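PDB 4YAC: C alpha-dehydrogenase from Sphingobium sp. SYK-6, which appears to oxidise the Calpha alcohol of lignin-derived beta-aryl ethers with NAD(+), as an SDR-family dehydrogenase of the beta-aryl ether cleavage pathway. Local coordinates for residues 6-11 and 80-85; 22-27 and 48-53; 34-39 and 56-61. All coordinates share one frame; numbering follows the deposited sequence.

Contact 1 (6-11 and 80-85)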
ATOM      1  N   GLY A   6      28.488 -17.905   6.604  1.00 35.17           N
ATOM      2  CA  GLY A   6      27.963 -19.213   6.944  1.00 38.51           C
ATOM      3  C   GLY A   6      26.476 -19.228   7.251  1.00 38.04           C
ATOM      4  O   GLY A   6      25.874 -20.292   7.378  1.00 37.16           O
ATOM      5  N   LYS A   7      25.875 -18.051   7.380  1.00 35.11           N
ATOM      6  CA  LYS A   7      24.444 -17.974   7.630  1.00 29.33           C
ATOM      7  C   LYS A   7      23.692 -18.160   6.317  1.00 31.76           C
ATOM      8  O   LYS A   7      24.270 -18.027   5.238  1.00 34.89           O
ATOM      9  CB  LYS A   7      24.078 -16.650   8.297  1.00 35.89           C
ATOM     10  CG  LYS A   7      24.569 -16.563   9.736  1.00 36.26           C
ATOM     11  CD  LYS A   7      24.047 -15.340  10.468  1.00 45.91           C
ATOM     12  CE  LYS A   7      24.648 -15.266  11.866  1.00 67.76           C
ATOM     13  NZ  LYS A   7      24.093 -14.152  12.674  1.00101.49           N
ATOM     14  N   VAL A   8      22.407 -18.482   6.423  1.00 30.48           N
ATOM     15  CA  VAL A   8      21.608 -18.899   5.272  1.00 30.77           C
ATOM     16  C   VAL A   8      20.684 -17.800   4.754  1.00 34.76           C
ATOM     17  O   VAL A   8      19.903 -17.234   5.512  1.00 29.15           O
ATOM     18  CB  VAL A   8      20.755 -20.129   5.628  1.00 38.52           C
ATOM     19  CG1 VAL A   8      19.982 -20.626   4.414  1.00 32.92           C
ATOM     20  CG2 VAL A   8      21.645 -21.236   6.177  1.00 54.59           C
ATOM     21  N   ALA A   9      20.765 -17.524   3.456  1.00 28.20           N
ATOM     22  CA  ALA A   9      19.893 -16.545   2.813  1.00 28.11           C
ATOM     23  C   ALA A   9      18.954 -17.232   1.832  1.00 31.95           C
ATOM     24  O   ALA A   9      19.338 -18.175   1.141  1.00 26.95           O
ATOM     25  CB  ALA A   9      20.715 -15.478   2.097  1.00 29.48           C
ATOM     26  N   PHE A  10      17.722 -16.739   1.774  1.00 25.24           N
ATOM     27  CA  PHE A  10      16.717 -17.242   0.851  1.00 22.45           C
ATOM     28  C   PHE A  10      16.287 -16.068  -0.018  1.00 26.79           C
ATOM     29  O   PHE A  10      15.654 -15.133   0.473  1.00 26.76           O
ATOM     30  CB  PHE A  10      15.542 -17.844   1.628  1.00 25.11           C
ATOM     31  CG  PHE A  10      14.592 -18.652   0.791  1.00 23.89           C
ATOM     32  CD1 PHE A  10      13.568 -18.034   0.092  1.00 22.86           C
ATOM     33  CD2 PHE A  10      14.701 -20.033   0.731  1.00 27.37           C
ATOM     34  CE1 PHE A  10      12.683 -18.776  -0.670  1.00 25.82           C
ATOM     35  CE2 PHE A  10      13.819 -20.780  -0.027  1.00 29.36           C
ATOM     36  CZ  PHE A  10      12.806 -20.149  -0.729  1.00 24.95           C
ATOM     37  N   VAL A  11      16.663 -16.107  -1.297  1.00 26.62           N
ATOM     38  CA  VAL A  11      16.477 -14.969  -2.200  1.00 22.46           C
ATOM     39  C   VAL A  11      15.491 -15.305  -3.314  1.00 25.62           C
ATOM     40  O   VAL A  11      15.772 -16.139  -4.176  1.00 25.64           O
ATOM     41  CB  VAL A  11      17.825 -14.531  -2.829  1.00 24.26           C
ATOM     42  CG1 VAL A  11      17.638 -13.296  -3.711  1.00 28.95           C
ATOM     43  CG2 VAL A  11      18.858 -14.249  -1.743  1.00 26.56           C
ATOM     44  N   GLN A  80      17.179 -28.443   4.899  1.00 46.69           N
ATOM     45  CA  GLN A  80      17.850 -29.730   4.761  1.00 47.45           C
ATOM     46  C   GLN A  80      19.219 -29.566   4.122  1.00 51.33           C
ATOM     47  O   GLN A  80      20.172 -30.251   4.489  1.00 66.91           O
ATOM     48  CB  GLN A  80      17.006 -30.699   3.927  1.00 46.35           C
ATOM     49  CG  GLN A  80      15.793 -31.264   4.653  1.00 71.79           C
ATOM     50  CD  GLN A  80      16.153 -31.903   5.981  1.00102.71           C
ATOM     51  OE1 GLN A  80      17.116 -32.664   6.077  1.00119.93           O
ATOM     52  NE2 GLN A  80      15.387 -31.583   7.017  1.00105.15           N
ATOM     53  N   VAL A  81      19.310 -28.650   3.166  1.00 32.95           N
ATOM     54  CA  VAL A  81      20.536 -28.476   2.398  1.00 39.33           C
ATOM     55  C   VAL A  81      21.570 -27.643   3.159  1.00 34.99           C
ATOM     56  O   VAL A  81      22.752 -28.000   3.200  1.00 36.08           O
ATOM     57  CB  VAL A  81      20.229 -27.827   1.034  1.00 44.28           C
ATOM     58  CG1 VAL A  81      21.509 -27.428   0.309  1.00 46.23           C
ATOM     59  CG2 VAL A  81      19.412 -28.787   0.178  1.00 46.49           C
ATOM     60  N   PHE A  82      21.125 -26.542   3.762  1.00 35.31           N
ATOM     61  CA  PHE A  82      22.022 -25.628   4.472  1.00 36.98           C
ATOM     62  C   PHE A  82      21.683 -25.532   5.954  1.00 43.04           C
ATOM     63  O   PHE A  82      22.523 -25.794   6.810  1.00 50.56           O
ATOM     64  CB  PHE A  82      21.965 -24.226   3.857  1.00 30.61           C
ATOM     65  CG  PHE A  82      22.589 -24.114   2.490  1.00 40.70           C
ATOM     66  CD1 PHE A  82      23.714 -24.847   2.146  1.00 33.12           C
ATOM     67  CD2 PHE A  82      22.054 -23.246   1.552  1.00 55.58           C
ATOM     68  CE1 PHE A  82      24.281 -24.726   0.891  1.00 33.81           C
ATOM     69  CE2 PHE A  82      22.616 -23.118   0.300  1.00 47.37           C
ATOM     70  CZ  PHE A  82      23.727 -23.855  -0.035  1.00 38.90           C
ATOM     71  N   GLY A  83      20.451 -25.133   6.251  1.00 33.40           N
ATOM     72  CA  GLY A  83      20.020 -24.931   7.623  1.00 31.91           C
ATOM     73  C   GLY A  83      18.933 -23.879   7.667  1.00 32.66           C
ATOM     74  O   GLY A  83      18.492 -23.413   6.615  1.00 34.04           O
ATOM     75  N   PRO A  84      18.493 -23.487   8.876  1.00 38.75           N
ATOM     76  CA  PRO A  84      17.387 -22.523   8.973  1.00 36.79           C
ATOM     77  C   PRO A  84      17.713 -21.193   8.304  1.00 37.18           C
ATOM     78  O   PRO A  84      18.855 -20.741   8.364  1.00 34.61           O
ATOM     79  CB  PRO A  84      17.204 -22.340  10.484  1.00 38.00           C
ATOM     80  CG  PRO A  84      17.873 -23.523  11.112  1.00 39.55           C
ATOM     81  CD  PRO A  84      19.004 -23.872  10.202  1.00 40.41           C
ATOM     82  N   VAL A  85      16.716 -20.578   7.674  1.00 34.51           N
ATOM     83  CA  VAL A  85      16.919 -19.308   6.994  1.00 29.16           C
ATOM     84  C   VAL A  85      17.187 -18.199   8.000  1.00 30.32           C
ATOM     85  O   VAL A  85      16.415 -18.000   8.942  1.00 31.16           O
ATOM     86  CB  VAL A  85      15.699 -18.931   6.130  1.00 26.66           C
ATOM     87  CG1 VAL A  85      15.911 -17.576   5.460  1.00 27.41           C
ATOM     88  CG2 VAL A  85      15.443 -20.004   5.088  1.00 32.03           C
TER
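Val-8, at the start of the first strand of a Rossmann-type sheet, packs against the turn Phe-82 to Val-85 in an apolar contact with no hydrogen bond across it. The turn leads out of helix 68-81 and towards strand 87-90, which lies next to strand 8-12 in the sheet. It is a worked case of a return connection fitting itself to the strand beside which the chain is about to run: the CA atoms of Val-8 and Val-85 are already only 5.0 Å apart.

Val-8 makes the largest share of the contact. Its chi1 of -177° sets CG2 beside the backbone N, where it meets Pro-84 O and comes within 3.8 Å of Phe-82 CB, and directs CG1 to Gly-83 O, 3.9 Å away. The branching carbon is also in contact, Val-8 CB lying 3.4 Å from Pro-84 O, so two successive carbonyls of the turn border this aliphatic side chain. Gly-83 makes the bend possible: it is the first residue to leave the helix, and its phi of 152° is a value that suits glycine. Further along the strand, Phe-10 meets Val-85 through its CB, 3.9 Å from Val-85 CG1, with the second methyl, Val-85 CG2, 4.1 Å from the same Phe-10 CB. The Phe-10 ring then leads away from the turn.

The backbone of Val-8 bonds with Asp-86 and Leu-87, where strands 8-12 and 87-90 come into parallel pairing, and Asp-86 OD2 also takes a bond from Val-8 N. The Phe-82 side chain reaches across to Lys-33 and Val-35 of strand 33-38 and to Ala-57 and His-59 of strand 57-62. Val-85 touches Val-126 and Pro-84 touches Arg-133, both of helix 105-133.

Contact 2 (22-27 and 48-53); sequences QAKVLA and MGYFSQ
Lys-24 and Phe-51 are the residues whose CA atoms come nearest across 22-27 and 48-53, 8.0 Å apart, on the neighbouring helices 17-28 and 41-51. These are the first two helices of the Rossmann fold, lying side by side on one face of the parallel sheet, and they show how such neighbours share their interface between an apolar layer next to the strands and a mixed layer further out.

In the inner layer Phe-51 reaches across to the alanines one helical turn apart on helix 17-28. Its CZ lies 4.2 Å from Ala-23 CB and its CE1 4.1 Å from Ala-27 CB, two small side chains that let the ring come close to the helix backbone. The ring also meets the base of the lysine, Phe-51 CZ to Lys-24 CG being 3.8 Å. Beneath this layer, Ala-27 touches Val-34 of strand 33-38, and Phe-51 touches Val-58 of strand 57-62.

Further out, Lys-24 runs fully extended beyond CG and crosses one face of the Tyr-50 ring. CG of Tyr-50 is anti to its own backbone nitrogen (chi1 172°), which turns the ring towards helix 17-28. The contact is a CH-pi interaction joined to a cation-pi one: Lys-24 NZ stands 4.2 Å from the centroid of the Tyr-50 ring, 13° off its normal. Tyr-50 OH is hydrogen-bonded to Glu-28, a second tie to the same helix. The methylene before the ammonium group, Lys-24 CE, sits over the centre of the Tyr-50 face, 3.6 Å above its plane.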
ATOM      1  N   GLN A  22      21.555  -9.458  -5.686  1.00 35.42           N
ATOM      2  CA  GLN A  22      21.573  -9.657  -4.243  1.00 33.58           C
ATOM      3  C   GLN A  22      22.230 -10.993  -3.906  1.00 28.79           C
ATOM      4  O   GLN A  22      23.093 -11.062  -3.034  1.00 31.58           O
ATOM      5  CB  GLN A  22      20.152  -9.584  -3.676  1.00 31.01           C
ATOM      6  CG  GLN A  22      19.555  -8.184  -3.779  1.00 29.78           C
ATOM      7  CD  GLN A  22      18.098  -8.105  -3.356  1.00 31.67           C
ATOM      8  OE1 GLN A  22      17.472  -9.114  -3.030  1.00 27.07           O
ATOM      9  NE2 GLN A  22      17.545  -6.896  -3.376  1.00 31.50           N
ATOM     10  N   ALA A  23      21.837 -12.041  -4.620  1.00 29.62           N
ATOM     11  CA  ALA A  23      22.390 -13.376  -4.400  1.00 29.53           C
ATOM     12  C   ALA A  23      23.909 -13.403  -4.574  1.00 32.29           C
ATOM     13  O   ALA A  23      24.626 -13.999  -3.763  1.00 33.91           O
ATOM     14  CB  ALA A  23      21.736 -14.376  -5.346  1.00 30.29           C
ATOM     15  N   LYS A  24      24.399 -12.759  -5.630  1.00 30.80           N
ATOM     16  CA  LYS A  24      25.832 -12.743  -5.916  1.00 29.66           C
ATOM     17  C   LYS A  24      26.621 -12.124  -4.772  1.00 35.83           C
ATOM     18  O   LYS A  24      27.624 -12.681  -4.317  1.00 33.37           O
ATOM     19  CB  LYS A  24      26.118 -11.970  -7.202  1.00 35.11           C
ATOM     20  CG  LYS A  24      25.761 -12.704  -8.477  1.00 36.82           C
ATOM     21  CD  LYS A  24      26.142 -11.874  -9.700  1.00 44.32           C
ATOM     22  CE  LYS A  24      25.759 -12.563 -11.000  1.00 43.09           C
ATOM     23  NZ  LYS A  24      26.090 -11.732 -12.194  1.00 64.67           N
ATOM     24  N   VAL A  25      26.168 -10.961  -4.319  1.00 33.50           N
ATOM     25  CA  VAL A  25      26.850 -10.232  -3.255  1.00 31.40           C
ATOM     26  C   VAL A  25      26.806 -11.008  -1.946  1.00 35.00           C
ATOM     27  O   VAL A  25      27.795 -11.054  -1.215  1.00 34.22           O
ATOM     28  CB  VAL A  25      26.229  -8.831  -3.050  1.00 37.66           C
ATOM     29  CG1 VAL A  25      26.805  -8.142  -1.816  1.00 34.53           C
ATOM     30  CG2 VAL A  25      26.455  -7.967  -4.285  1.00 33.07           C
ATOM     31  N   LEU A  26      25.667 -11.625  -1.646  1.00 31.87           N
ATOM     32  CA  LEU A  26      25.533 -12.367  -0.399  1.00 29.63           C
ATOM     33  C   LEU A  26      26.381 -13.642  -0.420  1.00 36.23           C
ATOM     34  O   LEU A  26      27.009 -13.995   0.581  1.00 34.54           O
ATOM     35  CB  LEU A  26      24.060 -12.702  -0.133  1.00 32.64           C
ATOM     36  CG  LEU A  26      23.158 -11.484   0.106  1.00 31.97           C
ATOM     37  CD1 LEU A  26      21.691 -11.892   0.128  1.00 28.64           C
ATOM     38  CD2 LEU A  26      23.530 -10.770   1.396  1.00 38.42           C
ATOM     39  N   ALA A  27      26.419 -14.318  -1.564  1.00 37.48           N
ATOM     40  CA  ALA A  27      27.161 -15.573  -1.693  1.00 35.81           C
ATOM     41  C   ALA A  27      28.669 -15.353  -1.767  1.00 33.81           C
ATOM     42  O   ALA A  27      29.452 -16.127  -1.206  1.00 32.49           O
ATOM     43  CB  ALA A  27      26.689 -16.331  -2.927  1.00 37.57           C
ATOM     44  N   MET A  48      23.362 -20.591 -11.995  1.00 31.85           N
ATOM     45  CA  MET A  48      24.273 -21.623 -11.509  1.00 29.52           C
ATOM     46  C   MET A  48      25.461 -21.792 -12.446  1.00 33.04           C
ATOM     47  O   MET A  48      26.514 -22.282 -12.036  1.00 31.81           O
ATOM     48  CB  MET A  48      23.537 -22.955 -11.338  1.00 33.83           C
ATOM     49  CG  MET A  48      22.447 -22.922 -10.276  1.00 40.08           C
ATOM     50  SD  MET A  48      23.027 -22.278  -8.696  1.00 34.08           S
ATOM     51  CE  MET A  48      24.231 -23.524  -8.244  1.00 32.14           C
ATOM     52  N   GLY A  49      25.302 -21.384 -13.699  1.00 34.49           N
ATOM     53  CA  GLY A  49      26.419 -21.380 -14.626  1.00 43.53           C
ATOM     54  C   GLY A  49      27.483 -20.413 -14.141  1.00 45.20           C
ATOM     55  O   GLY A  49      28.687 -20.691 -14.214  1.00 38.21           O
ATOM     56  N   TYR A  50      27.026 -19.270 -13.638  1.00 37.12           N
ATOM     57  CA  TYR A  50      27.906 -18.268 -13.045  1.00 32.99           C
ATOM     58  C   TYR A  50      28.512 -18.771 -11.735  1.00 31.96           C
ATOM     59  O   TYR A  50      29.739 -18.790 -11.562  1.00 34.26           O
ATOM     60  CB  TYR A  50      27.128 -16.966 -12.805  1.00 32.85           C
ATOM     61  CG  TYR A  50      27.889 -15.922 -12.016  1.00 35.75           C
ATOM     62  CD1 TYR A  50      28.746 -15.034 -12.649  1.00 31.26           C
ATOM     63  CD2 TYR A  50      27.744 -15.822 -10.638  1.00 30.95           C
ATOM     64  CE1 TYR A  50      29.442 -14.081 -11.934  1.00 30.87           C
ATOM     65  CE2 TYR A  50      28.435 -14.872  -9.917  1.00 31.19           C
ATOM     66  CZ  TYR A  50      29.282 -14.003 -10.569  1.00 30.00           C
ATOM     67  OH  TYR A  50      29.967 -13.052  -9.855  1.00 38.77           O
ATOM     68  N   PHE A  51      27.651 -19.192 -10.817  1.00 36.75           N
ATOM     69  CA  PHE A  51      28.101 -19.566  -9.481  1.00 36.23           C
ATOM     70  C   PHE A  51      29.005 -20.795  -9.498  1.00 34.94           C
ATOM     71  O   PHE A  51      29.783 -20.997  -8.573  1.00 34.61           O
ATOM     72  CB  PHE A  51      26.906 -19.813  -8.559  1.00 37.87           C
ATOM     73  CG  PHE A  51      26.212 -18.554  -8.123  1.00 31.90           C
ATOM     74  CD1 PHE A  51      26.902 -17.572  -7.434  1.00 28.00           C
ATOM     75  CD2 PHE A  51      24.869 -18.354  -8.402  1.00 30.62           C
ATOM     76  CE1 PHE A  51      26.274 -16.413  -7.033  1.00 33.72           C
ATOM     77  CE2 PHE A  51      24.229 -17.191  -8.005  1.00 35.70           C
ATOM     78  CZ  PHE A  51      24.932 -16.220  -7.318  1.00 31.88           C
ATOM     79  N   SER A  52      28.915 -21.608 -10.547  1.00 32.29           N
ATOM     80  CA  SER A  52      29.773 -22.790 -10.656  1.00 36.38           C
ATOM     81  C   SER A  52      31.230 -22.409 -10.919  1.00 42.51           C
ATOM     82  O   SER A  52      32.112 -23.270 -10.910  1.00 39.57           O
ATOM     83  CB  SER A  52      29.290 -23.718 -11.771  1.00 36.58           C
ATOM     84  OG  SER A  52      29.598 -23.180 -13.046  1.00 47.63           O
ATOM     85  N   GLN A  53      31.467 -21.123 -11.172  1.00 32.31           N
ATOM     86  CA  GLN A  53      32.809 -20.604 -11.419  1.00 33.58           C
ATOM     87  C   GLN A  53      33.290 -19.700 -10.280  1.00 33.54           C
ATOM     88  O   GLN A  53      34.256 -18.952 -10.440  1.00 34.52           O
ATOM     89  CB  GLN A  53      32.837 -19.839 -12.740  1.00 34.07           C
ATOM     90  CG  GLN A  53      32.366 -20.659 -13.930  1.00 38.17           C
ATOM     91  CD  GLN A  53      33.222 -21.886 -14.173  1.00 36.76           C
ATOM     92  OE1 GLN A  53      34.440 -21.837 -14.037  1.00 36.52           O
ATOM     93  NE2 GLN A  53      32.588 -22.996 -14.528  1.00 58.99           N
TER

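Contact 3 (34-39 and 56-61); sequences VVIADI and VAVHPV. With NAI (1,4-dihydronicotinamide adenine dinucleotide), chain B.
Val-34 takes up the first two of five backbone hydrogen bonds that join strand 34-38 to strand 57-61, from its N to Ala-57 O and to its O from His-59 N (2.9 Å). The strands, parallel neighbours with axes inclined at 24°, belong to a beta-alpha-beta unit and show how a parallel strand divides its polar groups between two sides. Ile-36 likewise spends both groups here, its N on His-59 O through a bent bond (143° at the hydrogen) and its O on Val-61 N. Asp-38 N closes the series on Val-61 O at 3.2 Å. The intervening residues bond on the other side, Val-35 with Ala-9 and Val-11, Ala-37 with Val-11 and Gly-13. Pro-60, with no N-H, occupies a non-donating position.

The carboxylate of Asp-38, at the strand's end, accepts hydrogen bonds from the two ribose hydroxyls of the cofactor's adenosine: O2B donates to OD1 (2.8 Å) and O3B to OD2 (2.6 Å). Arg-40 N and Gly-15 N add one bond each to OD1 and OD2. Such an acid is the usual mark of NAD(H) binding in this family.

On the face of His-59, Val-61 CG1 sits 3.7 Å from both Val-35 CG1 and Ala-37 CB. There helix 68-81 covers Val-61 with Ala-74 and hydrogen-bonds His-59 NE2 through Glu-77; on the other face, helix 41-51 lays Ala-47 on Ile-36 and Met-48 on Val-58, with Ala-23 and Ala-27 of helix 17-28 beside it.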
ATOM      1  N   VAL A  34      23.545 -19.388   0.162  1.00 27.74           N
ATOM      2  CA  VAL A  34      22.409 -18.752  -0.490  1.00 27.16           C
ATOM      3  C   VAL A  34      21.550 -19.727  -1.277  1.00 29.67           C
ATOM      4  O   VAL A  34      22.046 -20.458  -2.132  1.00 30.29           O
ATOM      5  CB  VAL A  34      22.872 -17.645  -1.448  1.00 27.91           C
ATOM      6  CG1 VAL A  34      21.659 -16.945  -2.081  1.00 28.66           C
ATOM      7  CG2 VAL A  34      23.745 -16.639  -0.718  1.00 30.64           C
ATOM      8  N   VAL A  35      20.253 -19.720  -0.981  1.00 30.92           N
ATOM      9  CA  VAL A  35      19.271 -20.411  -1.803  1.00 26.11           C
ATOM     10  C   VAL A  35      18.645 -19.398  -2.745  1.00 28.17           C
ATOM     11  O   VAL A  35      18.102 -18.397  -2.289  1.00 26.53           O
ATOM     12  CB  VAL A  35      18.166 -21.079  -0.956  1.00 28.33           C
ATOM     13  CG1 VAL A  35      17.137 -21.769  -1.851  1.00 29.04           C
ATOM     14  CG2 VAL A  35      18.776 -22.076   0.025  1.00 27.10           C
ATOM     15  N   ILE A  36      18.732 -19.640  -4.051  1.00 26.54           N
ATOM     16  CA  ILE A  36      18.035 -18.794  -5.013  1.00 22.21           C
ATOM     17  C   ILE A  36      16.778 -19.522  -5.448  1.00 29.59           C
ATOM     18  O   ILE A  36      16.832 -20.674  -5.879  1.00 24.33           O
ATOM     19  CB  ILE A  36      18.913 -18.418  -6.234  1.00 26.32           C
ATOM     20  CG1 ILE A  36      19.537 -19.652  -6.901  1.00 28.23           C
ATOM     21  CG2 ILE A  36      20.006 -17.457  -5.795  1.00 28.20           C
ATOM     22  CD1 ILE A  36      20.283 -19.334  -8.188  1.00 28.20           C
ATOM     23  N   ALA A  37      15.645 -18.843  -5.290  1.00 26.54           N
ATOM     24  CA  ALA A  37      14.337 -19.405  -5.585  1.00 27.65           C
ATOM     25  C   ALA A  37      13.712 -18.641  -6.736  1.00 23.60           C
ATOM     26  O   ALA A  37      13.553 -17.428  -6.661  1.00 28.37           O
ATOM     27  CB  ALA A  37      13.444 -19.350  -4.364  1.00 29.87           C
ATOM     28  N   ASP A  38      13.363 -19.354  -7.798  1.00 27.11           N
ATOM     29  CA  ASP A  38      12.881 -18.725  -9.020  1.00 25.86           C
ATOM     30  C   ASP A  38      11.899 -19.639  -9.736  1.00 29.09           C
ATOM     31  O   ASP A  38      12.028 -20.854  -9.681  1.00 24.79           O
ATOM     32  CB  ASP A  38      14.058 -18.394  -9.936  1.00 25.44           C
ATOM     33  CG  ASP A  38      13.752 -17.269 -10.893  1.00 32.20           C
ATOM     34  OD1 ASP A  38      13.065 -17.513 -11.909  1.00 31.89           O
ATOM     35  OD2 ASP A  38      14.210 -16.140 -10.628  1.00 26.73           O
ATOM     36  N   ILE A  39      10.914 -19.058 -10.411  1.00 24.82           N
ATOM     37  CA  ILE A  39       9.929 -19.860 -11.122  1.00 26.16           C
ATOM     38  C   ILE A  39      10.504 -20.426 -12.420  1.00 27.10           C
ATOM     39  O   ILE A  39      10.095 -21.496 -12.863  1.00 28.08           O
ATOM     40  CB  ILE A  39       8.659 -19.043 -11.426  1.00 24.33           C
ATOM     41  CG1 ILE A  39       7.503 -19.980 -11.777  1.00 29.09           C
ATOM     42  CG2 ILE A  39       8.915 -18.024 -12.537  1.00 29.09           C
ATOM     43  CD1 ILE A  39       6.141 -19.272 -11.864  1.00 37.00           C
ATOM     44  N   VAL A  56      31.557 -20.406  -3.852  1.00 33.95           N
ATOM     45  CA  VAL A  56      30.321 -20.105  -3.160  1.00 37.29           C
ATOM     46  C   VAL A  56      29.565 -21.367  -2.792  1.00 40.92           C
ATOM     47  O   VAL A  56      29.824 -22.445  -3.332  1.00 32.82           O
ATOM     48  CB  VAL A  56      29.402 -19.227  -4.029  1.00 40.76           C
ATOM     49  CG1 VAL A  56      30.085 -17.912  -4.351  1.00 34.85           C
ATOM     50  CG2 VAL A  56      29.025 -19.965  -5.309  1.00 44.26           C
ATOM     51  N   ALA A  57      28.630 -21.208  -1.863  1.00 43.87           N
ATOM     52  CA  ALA A  57      27.640 -22.225  -1.567  1.00 27.48           C
ATOM     53  C   ALA A  57      26.291 -21.678  -2.002  1.00 26.36           C
ATOM     54  O   ALA A  57      25.697 -20.864  -1.297  1.00 34.99           O
ATOM     55  CB  ALA A  57      27.629 -22.572  -0.093  1.00 35.53           C
ATOM     56  N   VAL A  58      25.832 -22.117  -3.170  1.00 31.47           N
ATOM     57  CA  VAL A  58      24.540 -21.701  -3.696  1.00 31.84           C
ATOM     58  C   VAL A  58      23.713 -22.914  -4.104  1.00 30.85           C
ATOM     59  O   VAL A  58      24.207 -23.818  -4.786  1.00 33.71           O
ATOM     60  CB  VAL A  58      24.692 -20.754  -4.909  1.00 28.83           C
ATOM     61  CG1 VAL A  58      23.328 -20.363  -5.484  1.00 30.62           C
ATOM     62  CG2 VAL A  58      25.468 -19.509  -4.512  1.00 30.53           C
ATOM     63  N   HIS A  59      22.455 -22.916  -3.675  1.00 30.05           N
ATOM     64  CA  HIS A  59      21.522 -23.989  -3.977  1.00 30.15           C
ATOM     65  C   HIS A  59      20.298 -23.429  -4.702  1.00 29.83           C
ATOM     66  O   HIS A  59      19.601 -22.585  -4.153  1.00 28.37           O
ATOM     67  CB  HIS A  59      21.071 -24.703  -2.706  1.00 30.08           C
ATOM     68  CG  HIS A  59      20.075 -25.788  -2.961  1.00 31.70           C
ATOM     69  ND1 HIS A  59      20.426 -27.004  -3.506  1.00 38.97           N
ATOM     70  CD2 HIS A  59      18.733 -25.826  -2.785  1.00 39.52           C
ATOM     71  CE1 HIS A  59      19.345 -27.753  -3.635  1.00 44.17           C
ATOM     72  NE2 HIS A  59      18.305 -27.063  -3.203  1.00 39.39           N
ATOM     73  N   PRO A  60      20.031 -23.898  -5.931  1.00 29.45           N
ATOM     74  CA  PRO A  60      18.843 -23.452  -6.666  1.00 28.57           C
ATOM     75  C   PRO A  60      17.602 -24.257  -6.298  1.00 30.48           C
ATOM     76  O   PRO A  60      17.709 -25.452  -6.020  1.00 32.61           O
ATOM     77  CB  PRO A  60      19.234 -23.698  -8.119  1.00 31.21           C
ATOM     78  CG  PRO A  60      20.081 -24.917  -8.046  1.00 29.93           C
ATOM     79  CD  PRO A  60      20.845 -24.827  -6.739  1.00 34.78           C
ATOM     80  N   VAL A  61      16.443 -23.605  -6.290  1.00 29.38           N
ATOM     81  CA  VAL A  61      15.179 -24.310  -6.155  1.00 27.01           C
ATOM     82  C   VAL A  61      14.150 -23.646  -7.050  1.00 26.44           C
ATOM     83  O   VAL A  61      13.947 -22.434  -6.979  1.00 25.97           O
ATOM     84  CB  VAL A  61      14.675 -24.334  -4.694  1.00 31.62           C
ATOM     85  CG1 VAL A  61      14.510 -22.921  -4.130  1.00 42.01           C
ATOM     86  CG2 VAL A  61      13.370 -25.117  -4.592  1.00 32.37           C
TER
HETATM   87  PA  NAI B 500      13.787  -9.794 -13.826  1.00 39.03           P
HETATM   88  O1A NAI B 500      12.909 -10.261 -14.960  1.00 47.11           O
HETATM   89  O2A NAI B 500      15.209  -9.542 -14.357  1.00 43.31           O
HETATM   90  O5B NAI B 500      13.829 -10.889 -12.698  1.00 32.17           O
HETATM   91  C5B NAI B 500      12.639 -11.330 -12.129  1.00 32.74           C
HETATM   92  C4B NAI B 500      12.800 -12.718 -11.671  1.00 28.54           C
HETATM   93  O4B NAI B 500      11.663 -13.047 -10.804  1.00 25.14           O
HETATM   94  C3B NAI B 500      12.792 -13.654 -12.788  1.00 28.76           C
HETATM   95  O3B NAI B 500      13.859 -14.586 -12.675  1.00 29.11           O
HETATM   96  C2B NAI B 500      11.513 -14.316 -12.728  1.00 24.80           C
HETATM   97  O2B NAI B 500      11.575 -15.643 -13.284  1.00 28.23           O
HETATM   98  C1B NAI B 500      11.192 -14.335 -11.316  1.00 24.03           C
HETATM   99  N9A NAI B 500       9.793 -14.531 -11.050  1.00 24.62           N
HETATM  100  C8A NAI B 500       8.721 -13.926 -11.633  1.00 23.47           C
HETATM  101  N7A NAI B 500       7.578 -14.399 -11.110  1.00 24.07           N
HETATM  102  C5A NAI B 500       7.881 -15.335 -10.156  1.00 26.42           C
HETATM  103  C6A NAI B 500       7.165 -16.154  -9.290  1.00 23.59           C
HETATM  104  N6A NAI B 500       5.736 -16.148  -9.255  1.00 23.58           N
HETATM  105  N1A NAI B 500       7.833 -16.993  -8.450  1.00 24.13           N
HETATM  106  C2A NAI B 500       9.178 -17.055  -8.439  1.00 21.82           C
HETATM  107  N3A NAI B 500       9.907 -16.276  -9.257  1.00 24.60           N
HETATM  108  C4A NAI B 500       9.297 -15.422 -10.117  1.00 23.64           C
HETATM  109  O3  NAI B 500      13.209  -8.501 -13.204  1.00 40.23           O
HETATM  110  PN  NAI B 500      14.138  -7.414 -12.479  1.00 48.21           P
HETATM  111  O1N NAI B 500      15.087  -6.803 -13.499  1.00 56.63           O
HETATM  112  O2N NAI B 500      13.211  -6.270 -11.846  1.00 58.12           O
HETATM  113  O5D NAI B 500      14.959  -8.087 -11.350  1.00 50.43           O

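In the fold
From the N terminus, strand 8-12 runs into helix 17-28, strand 33-38, helix 41-51, strand 57-62 and helix 68-81 before the chain comes back alongside strand 8-12. Contact 1 closes this long loop, and both other contacts fall within it. Contact 2 closes the loop from helix 17-28 to helix 41-51, contact 3 the one from strand 33-38 to strand 57-62; the two cross, their segments alternating along the chain. Contact 2 joins two helices on one face; contact 3 pairs the strands beneath them, meeting contact 2 where Ala-23 CB lies 3.6 Å from Ile-36 CG2. Contact 1 touches the opposite face of these strands through Phe-82, and the shared sheet unites all three.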